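Local atomic coordinates of nucleoside permease NupG (Escherichia coli K-12, PDB entry 7DLA), a protein that transports purine and pyrimidine nucleosides across the inner membrane of Escherichia coli, driven by the proton motive force, as a symporter of the major facilitator superfamily. Residues A[258-263]-A[313-318]; A[289-294]-A[320-325]. The protein carries 1 engineered substitution. All blocks are in the same frame, centred on the assembly; numbering follows the deposited sequence.

In the fold
Both contacts pack the same two long helices, 253-299 and 305-335, of a major facilitator superfamily transporter. Helix 253-299 covers most of two membrane spans, 248-268 and 281-300, while span 306-326 lies on helix 305-335. In chain order the segments run 258-263, 289-294, 313-318, 320-325, so the two pairings interleave: contact 1 joins the first to the third, contact 2 the second to the fourth. Their centres lie about 10 Å apart on the same side of the chain's centre. R294, in contact 2, ties them together through probable hydrogen bonds to S260 and S314. Helix 305-335 is thus packed against both of the other spans, with R294 probably linking all three.

Contact 1: A[258-263]-A[313-318]; sequences SISQIS and LSMIVY
I259 begins the walk by packing against M315 and I316. Its CG2 branch, placed anti to the backbone N, lies 3.7 Å from CB of M315, and the two side chains cross at about a right angle. The same methyl meets CD1 of I316 at 3.9 Å; I316 starts out pointing away from the facing helix, but its CD1 end returns to it.

S260 follows at the place where the backbones come nearest, its CA 4.6 Å from that of M315. The bent M315 chain carries its CE to the hydroxyl of S260, while CB of S260 approaches CD2 of the Y318 ring obliquely, at 3.4 Å. The carbonyl O of S260 lies in the plane of that ring, at its edge. Q261 points away, yet its amide swings round so that OE1 comes loosely toward CE2 of Y318, whose hydroxyl is hydrogen-bonded to N228.

S263 supplies the hydrogen bond of the pair. With OG anti to its backbone N (chi1 -166°), the hydroxyl donates to O of I316 at 3.0 Å, reaching a lone pair in the carbonyl plane.

The segments pack span 248-268 against span 306-326 of this major facilitator superfamily transporter, running roughly parallel, 35° apart, with axes 7.3 Å from each other. The small side chains of S260 and S263 are consistent with the close approach, and their hydroxyls are paired: S263 with a main-chain carbonyl, S260 with R294. The contact mixes apolar packing round I259 and M315 with these satisfied hydroxyls, which suits a helix interface within the membrane.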
ATOM      1  N   SER A 258       6.429 -12.112   2.090  1.00 57.51           N
ATOM      2  CA  SER A 258       5.254 -12.109   2.965  1.00 56.72           C
ATOM      3  C   SER A 258       5.615 -11.745   4.406  1.00 55.91           C
ATOM      4  O   SER A 258       4.856 -11.029   5.085  1.00 55.39           O
ATOM      5  CB  SER A 258       4.572 -13.464   2.917  1.00 57.19           C
ATOM      6  OG  SER A 258       5.467 -14.438   3.403  1.00 57.36           O
ATOM      7  N   ILE A 259       6.780 -12.212   4.877  1.00 55.84           N
ATOM      8  CA  ILE A 259       7.247 -11.872   6.215  1.00 55.31           C
ATOM      9  C   ILE A 259       7.181 -10.379   6.431  1.00 55.37           C
ATOM     10  O   ILE A 259       6.968  -9.915   7.558  1.00 54.90           O
ATOM     11  CB  ILE A 259       8.661 -12.430   6.437  1.00 54.67           C
ATOM     12  CG1 ILE A 259       8.670 -13.915   6.087  1.00 54.47           C
ATOM     13  CG2 ILE A 259       9.132 -12.176   7.864  1.00 53.94           C
ATOM     14  CD1 ILE A 259       9.982 -14.575   6.328  1.00 54.85           C
ATOM     15  N   SER A 260       7.274  -9.607   5.347  1.00 54.42           N
ATOM     16  CA  SER A 260       7.066  -8.169   5.437  1.00 55.08           C
ATOM     17  C   SER A 260       5.664  -7.840   5.950  1.00 56.17           C
ATOM     18  O   SER A 260       5.515  -7.088   6.928  1.00 56.04           O
ATOM     19  CB  SER A 260       7.334  -7.523   4.077  1.00 55.19           C
ATOM     20  OG  SER A 260       8.692  -7.728   3.674  1.00 55.51           O
ATOM     21  N   GLN A 261       4.623  -8.427   5.334  1.00 55.08           N
ATOM     22  CA  GLN A 261       3.247  -8.142   5.756  1.00 55.40           C
ATOM     23  C   GLN A 261       2.955  -8.733   7.124  1.00 56.12           C
ATOM     24  O   GLN A 261       2.258  -8.121   7.953  1.00 56.12           O
ATOM     25  CB  GLN A 261       2.268  -8.699   4.749  1.00 54.76           C
ATOM     26  CG  GLN A 261       2.817  -8.696   3.374  1.00 55.44           C
ATOM     27  CD  GLN A 261       3.245  -7.345   2.939  1.00 55.47           C
ATOM     28  OE1 GLN A 261       4.372  -7.154   2.489  1.00 56.05           O
ATOM     29  NE2 GLN A 261       2.331  -6.396   3.008  1.00 55.86           N
ATOM     30  N   ILE A 262       3.465  -9.937   7.353  1.00 55.05           N
ATOM     31  CA  ILE A 262       3.397 -10.557   8.670  1.00 55.88           C
ATOM     32  C   ILE A 262       3.868  -9.567   9.737  1.00 55.65           C
ATOM     33  O   ILE A 262       3.146  -9.250  10.701  1.00 55.90           O
ATOM     34  CB  ILE A 262       4.247 -11.839   8.676  1.00 55.46           C
ATOM     35  CG1 ILE A 262       3.733 -12.829   7.658  1.00 55.06           C
ATOM     36  CG2 ILE A 262       4.101 -12.573   9.985  1.00 58.50           C
ATOM     37  CD1 ILE A 262       4.473 -14.144   7.713  1.00 54.88           C
ATOM     38  N   SER A 263       5.085  -9.044   9.565  1.00 56.37           N
ATOM     39  CA  SER A 263       5.676  -8.194  10.599  1.00 61.36           C
ATOM     40  C   SER A 263       4.966  -6.850  10.698  1.00 57.65           C
ATOM     41  O   SER A 263       4.894  -6.271  11.784  1.00 57.16           O
ATOM     42  CB  SER A 263       7.160  -7.982  10.327  1.00 56.02           C
ATOM     43  OG  SER A 263       7.758  -7.448  11.474  1.00 56.04           O
ATOM     44  N   LEU A 313      15.931 -10.603   8.256  1.00 54.01           N
ATOM     45  CA  LEU A 313      16.057  -9.439   9.123  1.00 53.42           C
ATOM     46  C   LEU A 313      15.418  -8.213   8.509  1.00 53.96           C
ATOM     47  O   LEU A 313      14.663  -7.495   9.175  1.00 53.22           O
ATOM     48  CB  LEU A 313      17.526  -9.190   9.422  1.00 53.68           C
ATOM     49  CG  LEU A 313      18.075  -9.664  10.759  1.00 53.35           C
ATOM     50  CD1 LEU A 313      17.759 -11.099  11.054  1.00 53.01           C
ATOM     51  CD2 LEU A 313      19.565  -9.509  10.628  1.00 52.97           C
ATOM     52  N   SER A 314      15.720  -7.952   7.243  1.00 52.63           N
ATOM     53  CA  SER A 314      15.090  -6.830   6.565  1.00 53.82           C
ATOM     54  C   SER A 314      13.576  -6.947   6.584  1.00 54.05           C
ATOM     55  O   SER A 314      12.878  -5.981   6.905  1.00 55.16           O
ATOM     56  CB  SER A 314      15.574  -6.719   5.125  1.00 54.48           C
ATOM     57  OG  SER A 314      14.911  -5.639   4.485  1.00 55.01           O
ATOM     58  N   MET A 315      13.045  -8.100   6.171  1.00 54.43           N
ATOM     59  CA  MET A 315      11.596  -8.307   6.289  1.00 54.86           C
ATOM     60  C   MET A 315      11.022  -7.861   7.625  1.00 54.09           C
ATOM     61  O   MET A 315      10.079  -7.064   7.669  1.00 53.85           O
ATOM     62  CB  MET A 315      11.239  -9.766   6.036  1.00 54.20           C
ATOM     63  CG  MET A 315      11.235 -10.162   4.630  1.00 54.86           C
ATOM     64  SD  MET A 315      12.618  -9.789   3.583  1.00 60.67           S
ATOM     65  CE  MET A 315      11.730  -8.861   2.340  1.00 56.91           C
ATOM     66  N   ILE A 316      11.579  -8.387   8.718  1.00 53.77           N
ATOM     67  CA  ILE A 316      11.103  -8.026  10.057  1.00 54.36           C
ATOM     68  C   ILE A 316      11.140  -6.507  10.241  1.00 54.42           C
ATOM     69  O   ILE A 316      10.168  -5.886  10.691  1.00 53.89           O
ATOM     70  CB  ILE A 316      11.957  -8.716  11.134  1.00 54.12           C
ATOM     71  CG1 ILE A 316      11.858 -10.244  11.039  1.00 52.44           C
ATOM     72  CG2 ILE A 316      11.528  -8.199  12.518  1.00 53.71           C
ATOM     73  CD1 ILE A 316      10.493 -10.729  11.197  1.00 51.90           C
ATOM     74  N   VAL A 317      12.275  -5.890   9.891  1.00 53.94           N
ATOM     75  CA  VAL A 317      12.417  -4.448  10.062  1.00 54.48           C
ATOM     76  C   VAL A 317      11.374  -3.691   9.262  1.00 56.03           C
ATOM     77  O   VAL A 317      10.955  -2.582   9.647  1.00 57.53           O
ATOM     78  CB  VAL A 317      13.844  -3.983   9.707  1.00 53.75           C
ATOM     79  CG1 VAL A 317      14.086  -2.626  10.285  1.00 54.28           C
ATOM     80  CG2 VAL A 317      14.848  -4.876  10.353  1.00 53.08           C
ATOM     81  N   TYR A 318      10.928  -4.273   8.160  1.00 55.84           N
ATOM     82  CA  TYR A 318       9.975  -3.582   7.300  1.00 56.99           C
ATOM     83  C   TYR A 318       8.695  -3.224   8.047  1.00 57.85           C
ATOM     84  O   TYR A 318       8.065  -2.204   7.755  1.00 58.15           O
ATOM     85  CB  TYR A 318       9.635  -4.458   6.089  1.00 56.79           C
ATOM     86  CG  TYR A 318       8.467  -3.952   5.290  1.00 57.47           C
ATOM     87  CD1 TYR A 318       8.624  -2.949   4.347  1.00 59.06           C
ATOM     88  CD2 TYR A 318       7.200  -4.433   5.517  1.00 57.46           C
ATOM     89  CE1 TYR A 318       7.545  -2.484   3.622  1.00 60.30           C
ATOM     90  CE2 TYR A 318       6.123  -3.971   4.813  1.00 58.60           C
ATOM     91  CZ  TYR A 318       6.293  -3.004   3.869  1.00 60.38           C
ATOM     92  OH  TYR A 318       5.184  -2.573   3.178  1.00 64.82           O
TER

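Contact 2: A[289-294]-A[320-325]. Engineered in segment 320-325: A323 (natural residue Asp).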
ATOM      1  N   VAL A 289      14.676   5.408  10.966  1.00 58.13           N
ATOM      2  CA  VAL A 289      15.907   4.635  11.088  1.00 57.56           C
ATOM      3  C   VAL A 289      15.700   3.223  10.552  1.00 57.06           C
ATOM      4  O   VAL A 289      16.581   2.653   9.879  1.00 56.61           O
ATOM      5  CB  VAL A 289      16.385   4.647  12.555  1.00 56.78           C
ATOM      6  CG1 VAL A 289      17.433   3.563  12.826  1.00 55.68           C
ATOM      7  CG2 VAL A 289      16.935   6.008  12.879  1.00 58.03           C
ATOM      8  N   ALA A 290      14.524   2.643  10.814  1.00 57.21           N
ATOM      9  CA  ALA A 290      14.254   1.291  10.342  1.00 57.05           C
ATOM     10  C   ALA A 290      14.324   1.201   8.817  1.00 56.51           C
ATOM     11  O   ALA A 290      14.767   0.184   8.278  1.00 54.99           O
ATOM     12  CB  ALA A 290      12.894   0.825  10.865  1.00 57.71           C
ATOM     13  N   TRP A 291      13.886   2.248   8.105  1.00 56.66           N
ATOM     14  CA  TRP A 291      13.996   2.210   6.644  1.00 56.96           C
ATOM     15  C   TRP A 291      15.448   2.092   6.191  1.00 55.81           C
ATOM     16  O   TRP A 291      15.754   1.380   5.218  1.00 55.93           O
ATOM     17  CB  TRP A 291      13.343   3.433   6.002  1.00 58.19           C
ATOM     18  CG  TRP A 291      11.865   3.313   5.868  1.00 60.47           C
ATOM     19  CD1 TRP A 291      10.907   4.013   6.543  1.00 61.20           C
ATOM     20  CD2 TRP A 291      11.163   2.379   5.027  1.00 61.60           C
ATOM     21  NE1 TRP A 291       9.646   3.594   6.144  1.00 62.18           N
ATOM     22  CE2 TRP A 291       9.783   2.592   5.220  1.00 62.64           C
ATOM     23  CE3 TRP A 291      11.573   1.390   4.119  1.00 61.06           C
ATOM     24  CZ2 TRP A 291       8.810   1.850   4.545  1.00 67.10           C
ATOM     25  CZ3 TRP A 291      10.598   0.648   3.443  1.00 65.70           C
ATOM     26  CH2 TRP A 291       9.236   0.883   3.661  1.00 65.90           C
ATOM     27  N   ILE A 292      16.352   2.807   6.863  1.00 56.07           N
ATOM     28  CA  ILE A 292      17.778   2.662   6.579  1.00 55.34           C
ATOM     29  C   ILE A 292      18.158   1.199   6.668  1.00 55.14           C
ATOM     30  O   ILE A 292      18.680   0.611   5.709  1.00 53.89           O
ATOM     31  CB  ILE A 292      18.625   3.485   7.564  1.00 54.98           C
ATOM     32  CG1 ILE A 292      18.247   4.961   7.523  1.00 55.00           C
ATOM     33  CG2 ILE A 292      20.122   3.273   7.274  1.00 53.79           C
ATOM     34  CD1 ILE A 292      18.984   5.777   8.550  1.00 54.72           C
ATOM     35  N   LEU A 293      17.910   0.614   7.850  1.00 54.22           N
ATOM     36  CA  LEU A 293      18.266  -0.787   8.078  1.00 54.16           C
ATOM     37  C   LEU A 293      17.666  -1.710   7.021  1.00 54.89           C
ATOM     38  O   LEU A 293      18.330  -2.638   6.535  1.00 54.60           O
ATOM     39  CB  LEU A 293      17.797  -1.223   9.446  1.00 53.56           C
ATOM     40  CG  LEU A 293      18.688  -1.041  10.643  1.00 53.01           C
ATOM     41  CD1 LEU A 293      17.758  -0.907  11.819  1.00 53.78           C
ATOM     42  CD2 LEU A 293      19.532  -2.281  10.799  1.00 52.87           C
ATOM     43  N   ARG A 294      16.409  -1.472   6.661  1.00 55.01           N
ATOM     44  CA  ARG A 294      15.727  -2.290   5.670  1.00 54.92           C
ATOM     45  C   ARG A 294      16.507  -2.288   4.358  1.00 55.05           C
ATOM     46  O   ARG A 294      16.980  -3.340   3.895  1.00 55.65           O
ATOM     47  CB  ARG A 294      14.304  -1.744   5.492  1.00 55.44           C
ATOM     48  CG  ARG A 294      13.200  -2.666   4.966  1.00 56.12           C
ATOM     49  CD  ARG A 294      13.383  -3.083   3.516  1.00 59.75           C
ATOM     50  NE  ARG A 294      12.183  -3.727   2.971  1.00 60.39           N
ATOM     51  CZ  ARG A 294      11.765  -4.967   3.206  1.00 57.18           C
ATOM     52  NH1 ARG A 294      12.450  -5.780   4.005  1.00 55.76           N
ATOM     53  NH2 ARG A 294      10.640  -5.378   2.628  1.00 57.15           N
ATOM     54  N   CYS A 320       7.805  -2.551  11.380  1.00 60.42           N
ATOM     55  CA  CYS A 320       7.991  -1.296  12.086  1.00 60.86           C
ATOM     56  C   CYS A 320       8.150  -0.140  11.103  1.00 61.13           C
ATOM     57  O   CYS A 320       7.367   0.813  11.122  1.00 61.72           O
ATOM     58  CB  CYS A 320       9.196  -1.430  13.009  1.00 61.69           C
ATOM     59  SG  CYS A 320       9.964   0.091  13.363  1.00 77.67           S
ATOM     60  N   ALA A 321       9.130  -0.234  10.192  1.00 60.19           N
ATOM     61  CA  ALA A 321       9.382   0.859   9.249  1.00 60.71           C
ATOM     62  C   ALA A 321       8.106   1.385   8.587  1.00 61.39           C
ATOM     63  O   ALA A 321       7.912   2.598   8.481  1.00 61.41           O
ATOM     64  CB  ALA A 321      10.374   0.405   8.182  1.00 59.64           C
ATOM     65  N   PHE A 322       7.217   0.490   8.147  1.00 62.84           N
ATOM     66  CA  PHE A 322       6.025   0.873   7.383  1.00 62.57           C
ATOM     67  C   PHE A 322       4.859   1.295   8.277  1.00 62.59           C
ATOM     68  O   PHE A 322       4.138   2.243   7.942  1.00 63.57           O
ATOM     69  CB  PHE A 322       5.615  -0.277   6.430  1.00 61.36           C
ATOM     70  CG  PHE A 322       4.487   0.077   5.467  1.00 62.67           C
ATOM     71  CD1 PHE A 322       3.173   0.222   5.902  1.00 66.89           C
ATOM     72  CD2 PHE A 322       4.763   0.370   4.146  1.00 62.74           C
ATOM     73  CE1 PHE A 322       2.144   0.583   5.015  1.00 64.80           C
ATOM     74  CE2 PHE A 322       3.743   0.737   3.264  1.00 62.95           C
ATOM     75  CZ  PHE A 322       2.433   0.844   3.701  1.00 63.70           C
ATOM     76  N   ALA A 323       4.655   0.630   9.411  1.00 62.67           N
ATOM     77  CA  ALA A 323       3.508   0.966  10.242  1.00 63.61           C
ATOM     78  C   ALA A 323       3.765   2.223  11.076  1.00 65.37           C
ATOM     79  O   ALA A 323       2.889   3.108  11.176  1.00 66.74           O
ATOM     80  CB  ALA A 323       3.167  -0.223  11.141  1.00 62.25           C
ATOM     81  N   PHE A 324       4.958   2.313  11.667  1.00 64.10           N
ATOM     82  CA  PHE A 324       5.196   3.308  12.694  1.00 64.76           C
ATOM     83  C   PHE A 324       5.020   4.713  12.143  1.00 66.25           C
ATOM     84  O   PHE A 324       4.330   5.542  12.745  1.00 67.89           O
ATOM     85  CB  PHE A 324       6.585   3.132  13.308  1.00 63.82           C
ATOM     86  CG  PHE A 324       6.670   1.995  14.268  1.00 63.83           C
ATOM     87  CD1 PHE A 324       5.838   0.894  14.131  1.00 63.93           C
ATOM     88  CD2 PHE A 324       7.507   2.061  15.370  1.00 63.23           C
ATOM     89  CE1 PHE A 324       5.867  -0.152  15.046  1.00 63.45           C
ATOM     90  CE2 PHE A 324       7.548   1.017  16.290  1.00 63.50           C
ATOM     91  CZ  PHE A 324       6.726  -0.094  16.118  1.00 63.82           C
ATOM     92  N   PHE A 325       5.626   5.011  10.994  1.00 66.03           N
ATOM     93  CA  PHE A 325       5.560   6.392  10.540  1.00 67.06           C
ATOM     94  C   PHE A 325       4.120   6.808  10.291  1.00 68.17           C
ATOM     95  O   PHE A 325       3.724   7.921  10.629  1.00 68.04           O
ATOM     96  CB  PHE A 325       6.378   6.631   9.269  1.00 67.43           C
ATOM     97  CG  PHE A 325       6.467   8.107   8.892  1.00 70.67           C
ATOM     98  CD1 PHE A 325       7.321   8.971   9.586  1.00 68.57           C
ATOM     99  CD2 PHE A 325       5.630   8.651   7.925  1.00 72.36           C
ATOM    100  CE1 PHE A 325       7.381  10.327   9.269  1.00 66.68           C
ATOM    101  CE2 PHE A 325       5.694  10.010   7.607  1.00 67.23           C
ATOM    102  CZ  PHE A 325       6.568  10.844   8.278  1.00 66.57           C
TER
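A290 and A321 meet methyl to methyl, CB to CB at 3.7 Å; they are the residues of 289-294 and 320-325 whose CA atoms are nearest each other. These small residues form the apolar centre of the contact. Beside them, SG of C320 rests 3.9 Å from the A290 methyl, and within its own helix the same sulfur sits over one face of the F324 ring, toward the rim.

The aromatic part belongs to W291. Its CG stands anti to its own carbonyl carbon (chi1 -81°), and the indole reaches across to place one face against A321. The A321 CB lies over the five-membered ring, 3.7 Å from its centroid and 8° off the ring normal, a well-centred CH-pi contact. Further along the indole, CZ2 approaches the backbone and CB of F322, the latter at 4.3 Å, and comes obliquely to its ring. With an alanine here, the A321 methyl would probably lose the ring face that covers it, and a gap would be likely to open beside F322.

Polar atoms play a small part. NE1 of W291 is 3.1 Å from O of A321. The same carbonyl takes a weak hydrogen bond from S287.

The segments run nearly antiparallel, 160° apart, with axes 8.7 Å from each other. A323, an engineered replacement of the natural aspartate, takes no part across the contact; its side chain touches I268. Around the pair, W291 also touches S391 of helix 380-402 and the ring of F295, F325 leads its ring to helix 208-222, and R294 reaches T227 of helix 226-236.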